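Local coordinates for protein PT26-6P (Thermococcus sp., PDB 2WB7) that is of unknown function but is encoded by a family of euryarchaeal mobile elements and joins two immunoglobulin-like domains to a helical domain, at residues W103-N108 and L124-K129; M439-A444 and R496-G501; K26-L31 and I267-A272. One frame throughout, in Å; residues are numbered along the deposited sequence.

Interaction 1 of 3, residues W103-N108 and L124-K129; sequences WTRVWN and LVTVMK
Trp107 and Leu124 reach toward each other across the interior of a beta-sandwich in the first immunoglobulin-like domain. Strand 104-108, paired with strand 85-96, and strand 124-129, paired with strand 66-75, belong to facing sheets. Their axes run nearly antiparallel (166°) and approach to 8.6 Å, so side chains rather than backbone bonds join them. Trp107 is gripped on both faces. On one, Leu124 CD2 makes a CH-pi contact 3.7 Å from the centroid of the five-membered ring, only 9° off its normal, while Leu124 CD1 lies over the benzene part. On the opposite face Arg105 NH1 sits 3.3 Å above the ring plane, toward the rim. The indole is swung into this slot with CG anti to its carbonyl carbon (chi1 -65°). Its CZ2 edge meets Val125 O, in the ring plane, at 3.8 Å, and CH2 touches Thr126 CB.

Trp103, at the corner before the strand, lays its indole beside Lys129, and the two side chains run side by side. The indole edge meets backbone: CD1 lies 3.2 Å from Lys129 O, in the ring plane. The lysine NZ goes on to a salt bridge with Asp132. Between the tryptophans, the bent selenomethionine Met128 sets SE near Trp103 CB and CE against Arg105 CB. Arg365 NH1 hydrogen-bonds to both Trp103 O and Val127 O, tying the corner at Trp103 to strand 124-129. A water also joins the strands: it accepts from Arg105 NE (2.9 Å) and Thr126 OG1 (2.9 Å) and donates to Val125 O (3.0 Å).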
ATOM      1  N   TRP A 103      14.912 -12.927 -15.644  1.00 53.88           N
ATOM      2  CA  TRP A 103      13.611 -13.054 -16.294  1.00 53.11           C
ATOM      3  C   TRP A 103      13.715 -13.074 -17.807  1.00 53.30           C
ATOM      4  O   TRP A 103      12.718 -12.894 -18.507  1.00 53.17           O
ATOM      5  CB  TRP A 103      12.685 -11.927 -15.837  1.00 52.74           C
ATOM      6  CG  TRP A 103      12.604 -11.867 -14.363  1.00 50.17           C
ATOM      7  CD1 TRP A 103      12.831 -10.786 -13.563  1.00 48.20           C
ATOM      8  CD2 TRP A 103      12.311 -12.958 -13.498  1.00 48.12           C
ATOM      9  NE1 TRP A 103      12.685 -11.140 -12.246  1.00 48.07           N
ATOM     10  CE2 TRP A 103      12.363 -12.470 -12.178  1.00 47.65           C
ATOM     11  CE3 TRP A 103      12.002 -14.305 -13.712  1.00 47.56           C
ATOM     12  CZ2 TRP A 103      12.116 -13.283 -11.067  1.00 46.99           C
ATOM     13  CZ3 TRP A 103      11.755 -15.116 -12.608  1.00 47.35           C
ATOM     14  CH2 TRP A 103      11.814 -14.599 -11.302  1.00 46.96           C
ATOM     15  N   THR A 104      14.932 -13.295 -18.296  1.00 53.43           N
ATOM     16  CA  THR A 104      15.193 -13.433 -19.724  1.00 53.40           C
ATOM     17  C   THR A 104      14.019 -14.090 -20.426  1.00 53.11           C
ATOM     18  O   THR A 104      13.517 -15.125 -19.986  1.00 53.20           O
ATOM     19  CB  THR A 104      16.458 -14.271 -19.982  1.00 53.49           C
ATOM     20  OG1 THR A 104      17.485 -13.898 -19.052  1.00 54.54           O
ATOM     21  CG2 THR A 104      16.958 -14.042 -21.391  1.00 53.64           C
ATOM     22  N   ARG A 105      13.576 -13.471 -21.514  1.00 52.68           N
ATOM     23  CA  ARG A 105      12.466 -13.989 -22.294  1.00 52.28           C
ATOM     24  C   ARG A 105      12.996 -14.188 -23.692  1.00 52.45           C
ATOM     25  O   ARG A 105      13.694 -13.320 -24.214  1.00 52.52           O
ATOM     26  CB  ARG A 105      11.327 -12.969 -22.323  1.00 52.03           C
ATOM     27  CG  ARG A 105       9.928 -13.558 -22.404  1.00 51.13           C
ATOM     28  CD  ARG A 105       9.715 -14.315 -23.695  1.00 49.27           C
ATOM     29  NE  ARG A 105       8.307 -14.564 -23.951  1.00 48.20           N
ATOM     30  CZ  ARG A 105       7.854 -15.295 -24.963  1.00 47.27           C
ATOM     31  NH1 ARG A 105       8.706 -15.844 -25.816  1.00 46.78           N
ATOM     32  NH2 ARG A 105       6.553 -15.473 -25.123  1.00 45.72           N
ATOM     33  N   VAL A 106      12.676 -15.319 -24.307  1.00 52.48           N
ATOM     34  CA  VAL A 106      13.134 -15.561 -25.666  1.00 52.82           C
ATOM     35  C   VAL A 106      12.009 -15.958 -26.618  1.00 53.31           C
ATOM     36  O   VAL A 106      11.255 -16.899 -26.353  1.00 53.39           O
ATOM     37  CB  VAL A 106      14.246 -16.626 -25.698  1.00 52.68           C
ATOM     38  CG1 VAL A 106      14.318 -17.277 -27.070  1.00 52.90           C
ATOM     39  CG2 VAL A 106      15.588 -15.997 -25.310  1.00 52.08           C
ATOM     40  N   TRP A 107      11.902 -15.218 -27.721  1.00 53.82           N
ATOM     41  CA  TRP A 107      11.039 -15.592 -28.839  1.00 54.18           C
ATOM     42  C   TRP A 107      11.925 -16.240 -29.907  1.00 54.71           C
ATOM     43  O   TRP A 107      12.855 -15.602 -30.432  1.00 54.75           O
ATOM     44  CB  TRP A 107      10.346 -14.359 -29.422  1.00 53.92           C
ATOM     45  CG  TRP A 107       9.371 -13.655 -28.498  1.00 54.03           C
ATOM     46  CD1 TRP A 107       8.027 -13.895 -28.388  1.00 53.37           C
ATOM     47  CD2 TRP A 107       9.658 -12.577 -27.588  1.00 53.99           C
ATOM     48  NE1 TRP A 107       7.470 -13.050 -27.458  1.00 53.49           N
ATOM     49  CE2 TRP A 107       8.448 -12.235 -26.951  1.00 53.60           C
ATOM     50  CE3 TRP A 107      10.822 -11.883 -27.238  1.00 53.87           C
ATOM     51  CZ2 TRP A 107       8.367 -11.228 -25.995  1.00 53.40           C
ATOM     52  CZ3 TRP A 107      10.740 -10.888 -26.286  1.00 53.37           C
ATOM     53  CH2 TRP A 107       9.521 -10.566 -25.679  1.00 53.79           C
ATOM     54  N   ASN A 108      11.671 -17.510 -30.213  1.00 55.15           N
ATOM     55  CA  ASN A 108      12.453 -18.165 -31.245  1.00 55.70           C
ATOM     56  C   ASN A 108      11.770 -18.059 -32.600  1.00 56.10           C
ATOM     57  O   ASN A 108      10.614 -17.632 -32.688  1.00 55.75           O
ATOM     58  CB  ASN A 108      12.780 -19.612 -30.886  1.00 55.67           C
ATOM     59  CG  ASN A 108      11.545 -20.486 -30.783  1.00 56.13           C
ATOM     60  OD1 ASN A 108      10.480 -20.168 -31.318  1.00 56.05           O
ATOM     61  ND2 ASN A 108      11.690 -21.615 -30.095  1.00 56.41           N
ATOM     62  N   LEU A 124       5.855  -6.935 -29.701  1.00 45.74           N
ATOM     63  CA  LEU A 124       6.058  -8.007 -28.737  1.00 45.09           C
ATOM     64  C   LEU A 124       5.690  -7.562 -27.319  1.00 44.73           C
ATOM     65  O   LEU A 124       6.032  -6.452 -26.889  1.00 44.22           O
ATOM     66  CB  LEU A 124       7.515  -8.464 -28.770  1.00 45.07           C
ATOM     67  CG  LEU A 124       8.013  -9.157 -30.036  1.00 44.33           C
ATOM     68  CD1 LEU A 124       9.526  -9.268 -29.964  1.00 43.43           C
ATOM     69  CD2 LEU A 124       7.376 -10.538 -30.209  1.00 43.53           C
ATOM     70  N   VAL A 125       5.002  -8.431 -26.586  1.00 44.46           N
ATOM     71  CA  VAL A 125       4.627  -8.094 -25.216  1.00 44.41           C
ATOM     72  C   VAL A 125       5.164  -9.105 -24.216  1.00 44.15           C
ATOM     73  O   VAL A 125       5.049 -10.321 -24.410  1.00 44.04           O
ATOM     74  CB  VAL A 125       3.103  -7.927 -25.051  1.00 44.44           C
ATOM     75  CG1 VAL A 125       2.767  -7.655 -23.625  1.00 44.56           C
ATOM     76  CG2 VAL A 125       2.613  -6.771 -25.916  1.00 45.73           C
ATOM     77  N   THR A 126       5.770  -8.591 -23.153  1.00 43.82           N
ATOM     78  CA  THR A 126       6.272  -9.441 -22.092  1.00 43.77           C
ATOM     79  C   THR A 126       6.071  -8.809 -20.705  1.00 43.75           C
ATOM     80  O   THR A 126       5.584  -7.685 -20.575  1.00 43.85           O
ATOM     81  CB  THR A 126       7.753  -9.829 -22.331  1.00 43.56           C
ATOM     82  OG1 THR A 126       8.078 -10.973 -21.533  1.00 44.31           O
ATOM     83  CG2 THR A 126       8.675  -8.692 -21.969  1.00 43.11           C
ATOM     84  N   VAL A 127       6.412  -9.556 -19.664  1.00 43.91           N
ATOM     85  CA  VAL A 127       6.294  -9.072 -18.303  1.00 43.69           C
ATOM     86  C   VAL A 127       7.670  -9.108 -17.691  1.00 43.66           C
ATOM     87  O   VAL A 127       8.396 -10.074 -17.874  1.00 43.55           O
ATOM     88  CB  VAL A 127       5.390  -9.982 -17.476  1.00 43.67           C
ATOM     89  CG1 VAL A 127       5.136  -9.368 -16.108  1.00 43.50           C
ATOM     90  CG2 VAL A 127       4.081 -10.241 -18.215  1.00 43.13           C
HETATM   91  N   MSE A 128       8.036  -8.058 -16.971  1.00 43.97           N
HETATM   92  CA  MSE A 128       9.356  -8.010 -16.336  1.00 44.48           C
HETATM   93  C   MSE A 128       9.302  -7.625 -14.843  1.00 44.61           C
HETATM   94  O   MSE A 128       8.237  -7.341 -14.281  1.00 44.87           O
HETATM   95  CB  MSE A 128      10.287  -7.064 -17.103  1.00 44.42           C
HETATM   96  CG  MSE A 128      10.607  -7.525 -18.537  1.00 45.66           C
HETATM   97 SE   MSE A 128      11.969  -8.958 -18.713  1.00 47.31          SE
HETATM   98  CE  MSE A 128      11.029 -10.048 -20.008  1.00 46.53           C
ATOM     99  N   LYS A 129      10.466  -7.616 -14.205  1.00 44.41           N
ATOM    100  CA  LYS A 129      10.554  -7.266 -12.800  1.00 43.76           C
ATOM    101  C   LYS A 129      12.000  -6.985 -12.379  1.00 43.88           C
ATOM    102  O   LYS A 129      12.921  -7.731 -12.732  1.00 43.87           O
ATOM    103  CB  LYS A 129       9.963  -8.396 -11.965  1.00 43.49           C
ATOM    104  CG  LYS A 129       9.879  -8.091 -10.484  1.00 42.86           C
ATOM    105  CD  LYS A 129       9.564  -9.338  -9.663  1.00 41.69           C
ATOM    106  CE  LYS A 129       9.605  -9.006  -8.179  1.00 41.28           C
ATOM    107  NZ  LYS A 129       9.695 -10.217  -7.335  1.00 40.03           N
TER
HETATM  108  O   HOH W   1       6.291 -12.750 -23.060  1.00 29.07           O

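Interaction 2 of 3, residues M439-A444 and R496-G501; sequences MNNENA and RKALNG
Ala444 CB presses into the side of Leu499, 3.6 Å from its CG and also touching CD2, and meets Ala498 CB at 4.0 Å. Asn441 adds its CB, 4.0 Å from Leu499 CD2, and its ND2 comes to 3.5 Å from Ala498 O. The first turn of helix 442-465 thus packs on the last turn of helix 471-499 in the helical domain.

What positions Asn441 is its role as N-cap. With CG anti to the backbone N (chi1 -175°), OD1 folds back to accept from Ala444 N at 3.0 Å, a nearly straight bond (171°) whose donor stands well above the carbonyl plane. The preceding helix, 408-438, ends in a Schellman motif with Asn440 as its C-prime residue and Asn441 N bonded to Ala436 O. That helix also covers the contact through Leu432 and Lys435, on Leu499, and Ala436, on Ala444; Ala506 of helix 503-523 backs Ala498.

The chemistry is therefore divided: the two alanine methyls let the helix ends approach, with Leu499 filling the space beside them, while the asparagine carbonyl satisfies an amide that the first helical turn leaves without a backbone acceptor.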
HETATM    1  N   MSE A 439      15.610   9.440  29.649  1.00 42.16           N
HETATM    2  CA  MSE A 439      16.152   8.662  28.528  1.00 41.77           C
HETATM    3  C   MSE A 439      16.405   9.541  27.319  1.00 42.68           C
HETATM    4  O   MSE A 439      16.630   9.041  26.227  1.00 42.87           O
HETATM    5  CB  MSE A 439      15.181   7.570  28.092  1.00 40.95           C
HETATM    6  CG  MSE A 439      14.639   6.748  29.190  1.00 37.71           C
HETATM    7 SE   MSE A 439      15.981   5.533  29.770  0.50 30.20          SE
HETATM    8  CE  MSE A 439      16.403   4.726  28.073  1.00 32.34           C
ATOM      9  N   ASN A 440      16.342  10.851  27.494  1.00 43.69           N
ATOM     10  CA  ASN A 440      16.557  11.746  26.361  1.00 44.67           C
ATOM     11  C   ASN A 440      15.831  11.246  25.097  1.00 44.70           C
ATOM     12  O   ASN A 440      16.419  11.128  24.032  1.00 44.87           O
ATOM     13  CB  ASN A 440      18.062  11.910  26.093  1.00 44.74           C
ATOM     14  CG  ASN A 440      18.366  13.015  25.094  1.00 46.39           C
ATOM     15  OD1 ASN A 440      17.587  13.971  24.927  1.00 47.14           O
ATOM     16  ND2 ASN A 440      19.506  12.886  24.409  1.00 48.10           N
ATOM     17  N   ASN A 441      14.547  10.941  25.236  1.00 45.14           N
ATOM     18  CA  ASN A 441      13.693  10.561  24.116  1.00 45.35           C
ATOM     19  C   ASN A 441      12.848  11.755  23.681  1.00 46.12           C
ATOM     20  O   ASN A 441      11.850  12.083  24.331  1.00 45.99           O
ATOM     21  CB  ASN A 441      12.795   9.415  24.550  1.00 44.95           C
ATOM     22  CG  ASN A 441      11.966   8.871  23.428  1.00 44.50           C
ATOM     23  OD1 ASN A 441      11.345   9.618  22.662  1.00 44.66           O
ATOM     24  ND2 ASN A 441      11.933   7.553  23.326  1.00 43.41           N
ATOM     25  N   GLU A 442      13.247  12.407  22.594  1.00 47.02           N
ATOM     26  CA  GLU A 442      12.628  13.670  22.221  1.00 48.58           C
ATOM     27  C   GLU A 442      11.125  13.526  22.018  1.00 48.35           C
ATOM     28  O   GLU A 442      10.353  14.362  22.502  1.00 48.76           O
ATOM     29  CB  GLU A 442      13.282  14.278  20.977  1.00 49.22           C
ATOM     30  CG  GLU A 442      14.818  14.086  20.910  1.00 54.27           C
ATOM     31  CD  GLU A 442      15.633  15.148  21.689  1.00 59.79           C
ATOM     32  OE1 GLU A 442      15.580  16.348  21.301  1.00 61.19           O
ATOM     33  OE2 GLU A 442      16.352  14.769  22.664  1.00 61.70           O
ATOM     34  N   ASN A 443      10.701  12.473  21.321  1.00 47.95           N
ATOM     35  CA  ASN A 443       9.282  12.324  20.973  1.00 47.37           C
ATOM     36  C   ASN A 443       8.413  12.073  22.194  1.00 46.76           C
ATOM     37  O   ASN A 443       7.378  12.716  22.371  1.00 46.53           O
ATOM     38  CB  ASN A 443       9.061  11.200  19.967  1.00 47.65           C
ATOM     39  CG  ASN A 443      10.041  11.243  18.823  1.00 48.69           C
ATOM     40  OD1 ASN A 443       9.687  11.618  17.709  1.00 48.87           O
ATOM     41  ND2 ASN A 443      11.291  10.865  19.097  1.00 49.95           N
ATOM     42  N   ALA A 444       8.835  11.130  23.030  1.00 45.92           N
ATOM     43  CA  ALA A 444       8.115  10.855  24.256  1.00 45.25           C
ATOM     44  C   ALA A 444       7.976  12.159  25.037  1.00 45.13           C
ATOM     45  O   ALA A 444       6.905  12.490  25.516  1.00 45.35           O
ATOM     46  CB  ALA A 444       8.829   9.800  25.070  1.00 45.00           C
ATOM     47  N   ARG A 496       4.128   6.461  25.935  1.00 32.06           N
ATOM     48  CA  ARG A 496       4.401   5.117  26.432  1.00 33.21           C
ATOM     49  C   ARG A 496       4.959   4.203  25.345  1.00 33.56           C
ATOM     50  O   ARG A 496       5.888   3.428  25.584  1.00 33.99           O
ATOM     51  CB  ARG A 496       3.135   4.507  27.035  1.00 33.53           C
ATOM     52  CG  ARG A 496       3.312   3.088  27.593  1.00 35.09           C
ATOM     53  CD  ARG A 496       1.999   2.484  28.144  1.00 38.55           C
ATOM     54  NE  ARG A 496       0.940   2.396  27.133  1.00 41.93           N
ATOM     55  CZ  ARG A 496       0.677   1.309  26.407  1.00 42.89           C
ATOM     56  NH1 ARG A 496       1.391   0.202  26.586  1.00 41.76           N
ATOM     57  NH2 ARG A 496      -0.301   1.337  25.499  1.00 42.76           N
ATOM     58  N   LYS A 497       4.401   4.311  24.146  1.00 33.86           N
ATOM     59  CA  LYS A 497       4.895   3.560  23.009  1.00 33.71           C
ATOM     60  C   LYS A 497       6.262   4.054  22.566  1.00 34.17           C
ATOM     61  O   LYS A 497       7.164   3.255  22.332  1.00 33.95           O
ATOM     62  CB  LYS A 497       3.893   3.635  21.865  1.00 33.83           C
ATOM     63  CG  LYS A 497       2.758   2.650  22.038  1.00 33.34           C
ATOM     64  CD  LYS A 497       1.490   3.080  21.367  1.00 31.66           C
ATOM     65  CE  LYS A 497       0.407   2.052  21.655  1.00 32.39           C
ATOM     66  NZ  LYS A 497      -0.824   2.317  20.867  1.00 32.92           N
ATOM     67  N   ALA A 498       6.423   5.371  22.453  1.00 34.66           N
ATOM     68  CA  ALA A 498       7.716   5.938  22.078  1.00 35.27           C
ATOM     69  C   ALA A 498       8.815   5.419  23.005  1.00 35.96           C
ATOM     70  O   ALA A 498       9.811   4.870  22.551  1.00 36.62           O
ATOM     71  CB  ALA A 498       7.666   7.440  22.095  1.00 34.95           C
ATOM     72  N   LEU A 499       8.618   5.559  24.308  1.00 36.62           N
ATOM     73  CA  LEU A 499       9.578   5.068  25.296  1.00 37.23           C
ATOM     74  C   LEU A 499       9.924   3.581  25.239  1.00 37.88           C
ATOM     75  O   LEU A 499      10.967   3.191  25.740  1.00 38.18           O
ATOM     76  CB  LEU A 499       9.083   5.370  26.704  1.00 37.27           C
ATOM     77  CG  LEU A 499       9.140   6.822  27.148  1.00 37.35           C
ATOM     78  CD1 LEU A 499       8.427   6.944  28.491  1.00 36.71           C
ATOM     79  CD2 LEU A 499      10.602   7.302  27.217  1.00 36.70           C
ATOM     80  N   ASN A 500       9.059   2.740  24.679  1.00 38.55           N
ATOM     81  CA  ASN A 500       9.329   1.299  24.696  1.00 39.18           C
ATOM     82  C   ASN A 500       9.542   0.630  23.360  1.00 39.60           C
ATOM     83  O   ASN A 500       9.349  -0.578  23.242  1.00 39.79           O
ATOM     84  CB  ASN A 500       8.248   0.541  25.444  1.00 39.28           C
ATOM     85  CG  ASN A 500       8.146   0.974  26.869  1.00 40.34           C
ATOM     86  OD1 ASN A 500       7.748   2.104  27.142  1.00 40.64           O
ATOM     87  ND2 ASN A 500       8.526   0.089  27.798  1.00 40.17           N
ATOM     88  N   GLY A 501       9.947   1.400  22.360  1.00 39.88           N
ATOM     89  CA  GLY A 501      10.381   0.801  21.111  1.00 40.45           C
ATOM     90  C   GLY A 501       9.327   0.650  20.036  1.00 40.95           C
ATOM     91  O   GLY A 501       9.486  -0.157  19.121  1.00 41.57           O
TER

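Interaction 3 of 3, residues K26-L31 and I267-A272; sequences KAAAEL and IIITAA
Where Ala27, Ala28 and Leu31 lie against Ile267 and Ile269, the helix carries a doubly gripped polar atom on its flank: Glu30 OE2 takes a salt bridge from Lys34 NZ, one turn on, and a hydrogen bond from Asp231 N. Of these two, only the second reaches outside the helix. Both partners lie outside the interface, where the side chains that meet are all apolar. Helix 21-34 lies on one face of the eight-stranded antiparallel sheet of the second immunoglobulin-like domain. It crosses strand 266-272 at 142° with the local axes 8.6 Å apart.

Two isoleucines, one strand repeat apart, point toward the helix. Ile267 sends CD1 beneath Ala28, 3.5 Å from its CA and 3.8 Å from its CB, and on to Leu31 CB at 4.2 Å. Its CG1 stands between the backbone N and the carbonyl carbon (chi1 81°), and from there the chain extends straight toward the helix, putting the terminal methyl against the helix backbone. Ile269 meets the helix with its flank as well as its end: CG1 lies 3.7 Å from Ala28 N, CG2 sits by Ala27 CB, and CD1 touches Ala27 CB at 4.0 Å and Leu31 CD2 at 4.3 Å. Shortening Ile269 to an alanine removes CG1, CG2 and CD1, and is likely to open a gap beneath Ala27 and Ala28 and leave Leu31 CD2 with Ile267 CD1 alone of its two isoleucine contacts.

The neighbouring strand 253-261 widens the seat: Leu254 touches Ala27 and Tyr259 touches Leu31. Ile268 faces away and packs on Leu375 and Ala377 of strand 370-379. The alanines bring the helix backbone close enough for isoleucine methyls to reach it, so the joint depends on shape and on burial of hydrocarbon, with charge kept to the flank.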
ATOM      1  N   LYS A  26     -15.219  -0.222  -3.318  1.00 39.48           N
ATOM      2  CA  LYS A  26     -14.997   1.182  -3.663  1.00 40.42           C
ATOM      3  C   LYS A  26     -13.557   1.601  -3.448  1.00 40.60           C
ATOM      4  O   LYS A  26     -12.944   2.194  -4.329  1.00 40.73           O
ATOM      5  CB  LYS A  26     -15.889   2.081  -2.808  1.00 41.01           C
ATOM      6  CG  LYS A  26     -17.267   2.264  -3.349  1.00 43.69           C
ATOM      7  CD  LYS A  26     -17.173   3.167  -4.548  1.00 48.89           C
ATOM      8  CE  LYS A  26     -16.585   4.487  -4.127  1.00 50.49           C
ATOM      9  NZ  LYS A  26     -17.433   5.054  -3.055  1.00 51.31           N
ATOM     10  N   ALA A  27     -13.027   1.304  -2.262  1.00 40.88           N
ATOM     11  CA  ALA A  27     -11.684   1.701  -1.905  1.00 40.94           C
ATOM     12  C   ALA A  27     -10.715   1.078  -2.891  1.00 41.27           C
ATOM     13  O   ALA A  27      -9.795   1.739  -3.381  1.00 41.10           O
ATOM     14  CB  ALA A  27     -11.376   1.251  -0.499  1.00 41.22           C
ATOM     15  N   ALA A  28     -10.929  -0.206  -3.169  1.00 41.68           N
ATOM     16  CA  ALA A  28     -10.120  -0.946  -4.133  1.00 42.13           C
ATOM     17  C   ALA A  28     -10.113  -0.212  -5.472  1.00 42.83           C
ATOM     18  O   ALA A  28      -9.057   0.129  -6.008  1.00 42.19           O
ATOM     19  CB  ALA A  28     -10.683  -2.332  -4.310  1.00 42.06           C
ATOM     20  N   ALA A  29     -11.310   0.019  -6.007  1.00 43.77           N
ATOM     21  CA  ALA A  29     -11.478   0.758  -7.250  1.00 44.50           C
ATOM     22  C   ALA A  29     -10.743   2.091  -7.191  1.00 45.56           C
ATOM     23  O   ALA A  29      -9.986   2.453  -8.095  1.00 45.69           O
ATOM     24  CB  ALA A  29     -12.934   0.990  -7.507  1.00 44.21           C
ATOM     25  N   GLU A  30     -10.983   2.843  -6.130  1.00 46.90           N
ATOM     26  CA  GLU A  30     -10.342   4.144  -5.997  1.00 48.06           C
ATOM     27  C   GLU A  30      -8.826   4.024  -6.018  1.00 48.51           C
ATOM     28  O   GLU A  30      -8.144   4.801  -6.675  1.00 48.90           O
ATOM     29  CB  GLU A  30     -10.801   4.836  -4.718  1.00 48.13           C
ATOM     30  CG  GLU A  30     -10.032   6.098  -4.417  1.00 49.94           C
ATOM     31  CD  GLU A  30     -10.339   6.648  -3.032  1.00 52.12           C
ATOM     32  OE1 GLU A  30     -11.263   6.117  -2.373  1.00 52.32           O
ATOM     33  OE2 GLU A  30      -9.652   7.608  -2.608  1.00 52.57           O
ATOM     34  N   LEU A  31      -8.297   3.054  -5.279  1.00 49.37           N
ATOM     35  CA  LEU A  31      -6.849   2.872  -5.167  1.00 49.62           C
ATOM     36  C   LEU A  31      -6.246   2.431  -6.492  1.00 49.97           C
ATOM     37  O   LEU A  31      -5.181   2.903  -6.882  1.00 49.82           O
ATOM     38  CB  LEU A  31      -6.519   1.840  -4.088  1.00 49.70           C
ATOM     39  CG  LEU A  31      -5.095   1.959  -3.549  1.00 49.89           C
ATOM     40  CD1 LEU A  31      -4.922   3.339  -2.963  1.00 50.81           C
ATOM     41  CD2 LEU A  31      -4.827   0.921  -2.488  1.00 48.96           C
ATOM     42  N   ILE A 267      -3.757  -5.458  -4.750  1.00 34.93           N
ATOM     43  CA  ILE A 267      -3.887  -4.616  -3.570  1.00 34.72           C
ATOM     44  C   ILE A 267      -4.629  -5.319  -2.452  1.00 34.29           C
ATOM     45  O   ILE A 267      -5.319  -6.319  -2.662  1.00 34.35           O
ATOM     46  CB  ILE A 267      -4.607  -3.294  -3.881  1.00 34.77           C
ATOM     47  CG1 ILE A 267      -6.122  -3.499  -3.907  1.00 36.33           C
ATOM     48  CG2 ILE A 267      -4.157  -2.740  -5.212  1.00 35.24           C
ATOM     49  CD1 ILE A 267      -6.894  -2.286  -4.415  1.00 38.34           C
ATOM     50  N   ILE A 268      -4.454  -4.805  -1.247  1.00 33.75           N
ATOM     51  CA  ILE A 268      -5.193  -5.286  -0.107  1.00 33.23           C
ATOM     52  C   ILE A 268      -5.943  -4.116   0.505  1.00 33.29           C
ATOM     53  O   ILE A 268      -5.345  -3.073   0.819  1.00 33.58           O
ATOM     54  CB  ILE A 268      -4.266  -5.902   0.936  1.00 33.12           C
ATOM     55  CG1 ILE A 268      -3.587  -7.147   0.369  1.00 32.99           C
ATOM     56  CG2 ILE A 268      -5.037  -6.230   2.206  1.00 32.25           C
ATOM     57  CD1 ILE A 268      -2.705  -7.869   1.390  1.00 33.42           C
ATOM     58  N   ILE A 269      -7.256  -4.269   0.656  1.00 32.63           N
ATOM     59  CA  ILE A 269      -8.033  -3.274   1.384  1.00 32.24           C
ATOM     60  C   ILE A 269      -8.334  -3.835   2.770  1.00 32.24           C
ATOM     61  O   ILE A 269      -8.641  -5.031   2.906  1.00 32.26           O
ATOM     62  CB  ILE A 269      -9.345  -2.915   0.665  1.00 32.09           C
ATOM     63  CG1 ILE A 269      -9.048  -2.165  -0.627  1.00 31.69           C
ATOM     64  CG2 ILE A 269     -10.208  -2.056   1.558  1.00 31.91           C
ATOM     65  CD1 ILE A 269      -8.043  -1.049  -0.451  1.00 31.56           C
ATOM     66  N   THR A 270      -8.217  -2.996   3.797  1.00 31.96           N
ATOM     67  CA  THR A 270      -8.505  -3.439   5.161  1.00 31.64           C
ATOM     68  C   THR A 270      -9.731  -2.744   5.706  1.00 31.34           C
ATOM     69  O   THR A 270      -9.809  -1.515   5.718  1.00 32.14           O
ATOM     70  CB  THR A 270      -7.349  -3.135   6.149  1.00 31.99           C
ATOM     71  OG1 THR A 270      -6.160  -3.848   5.774  1.00 32.61           O
ATOM     72  CG2 THR A 270      -7.747  -3.572   7.534  1.00 31.10           C
ATOM     73  N   ALA A 271     -10.699  -3.523   6.160  1.00 30.71           N
ATOM     74  CA  ALA A 271     -11.757  -2.977   6.982  1.00 29.90           C
ATOM     75  C   ALA A 271     -11.644  -3.656   8.337  1.00 29.84           C
ATOM     76  O   ALA A 271     -11.385  -4.858   8.413  1.00 29.54           O
ATOM     77  CB  ALA A 271     -13.092  -3.235   6.364  1.00 29.53           C
ATOM     78  N   ALA A 272     -11.818  -2.891   9.409  1.00 29.71           N
ATOM     79  CA  ALA A 272     -11.755  -3.467  10.743  1.00 29.67           C
ATOM     80  C   ALA A 272     -12.733  -2.766  11.690  1.00 29.93           C
ATOM     81  O   ALA A 272     -13.432  -1.842  11.275  1.00 29.44           O
ATOM     82  CB  ALA A 272     -10.342  -3.387  11.261  1.00 28.87           C
TER

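In the fold
The three contacts mark three parts of an elongated chain. Interaction 3 is nearest the middle, its centre about 10 Å from that of the chain; interactions 1 and 2 lie on opposite sides, each about 27 Å out, with 50 Å between their centres. Between nearest atoms, interaction 3 is about 14 Å from interaction 1 and about 15 Å from interaction 2, and interactions 1 and 2 are about 28 Å apart, so none touches another. In sequence, the long excursion from helix 21-34 to strand 266-272 contains the whole of interaction 1, whereas interaction 2 begins later. From interaction 1 through interaction 3 to interaction 2, packing changes from sheet on sheet, through helix on sheet, to helix on helix.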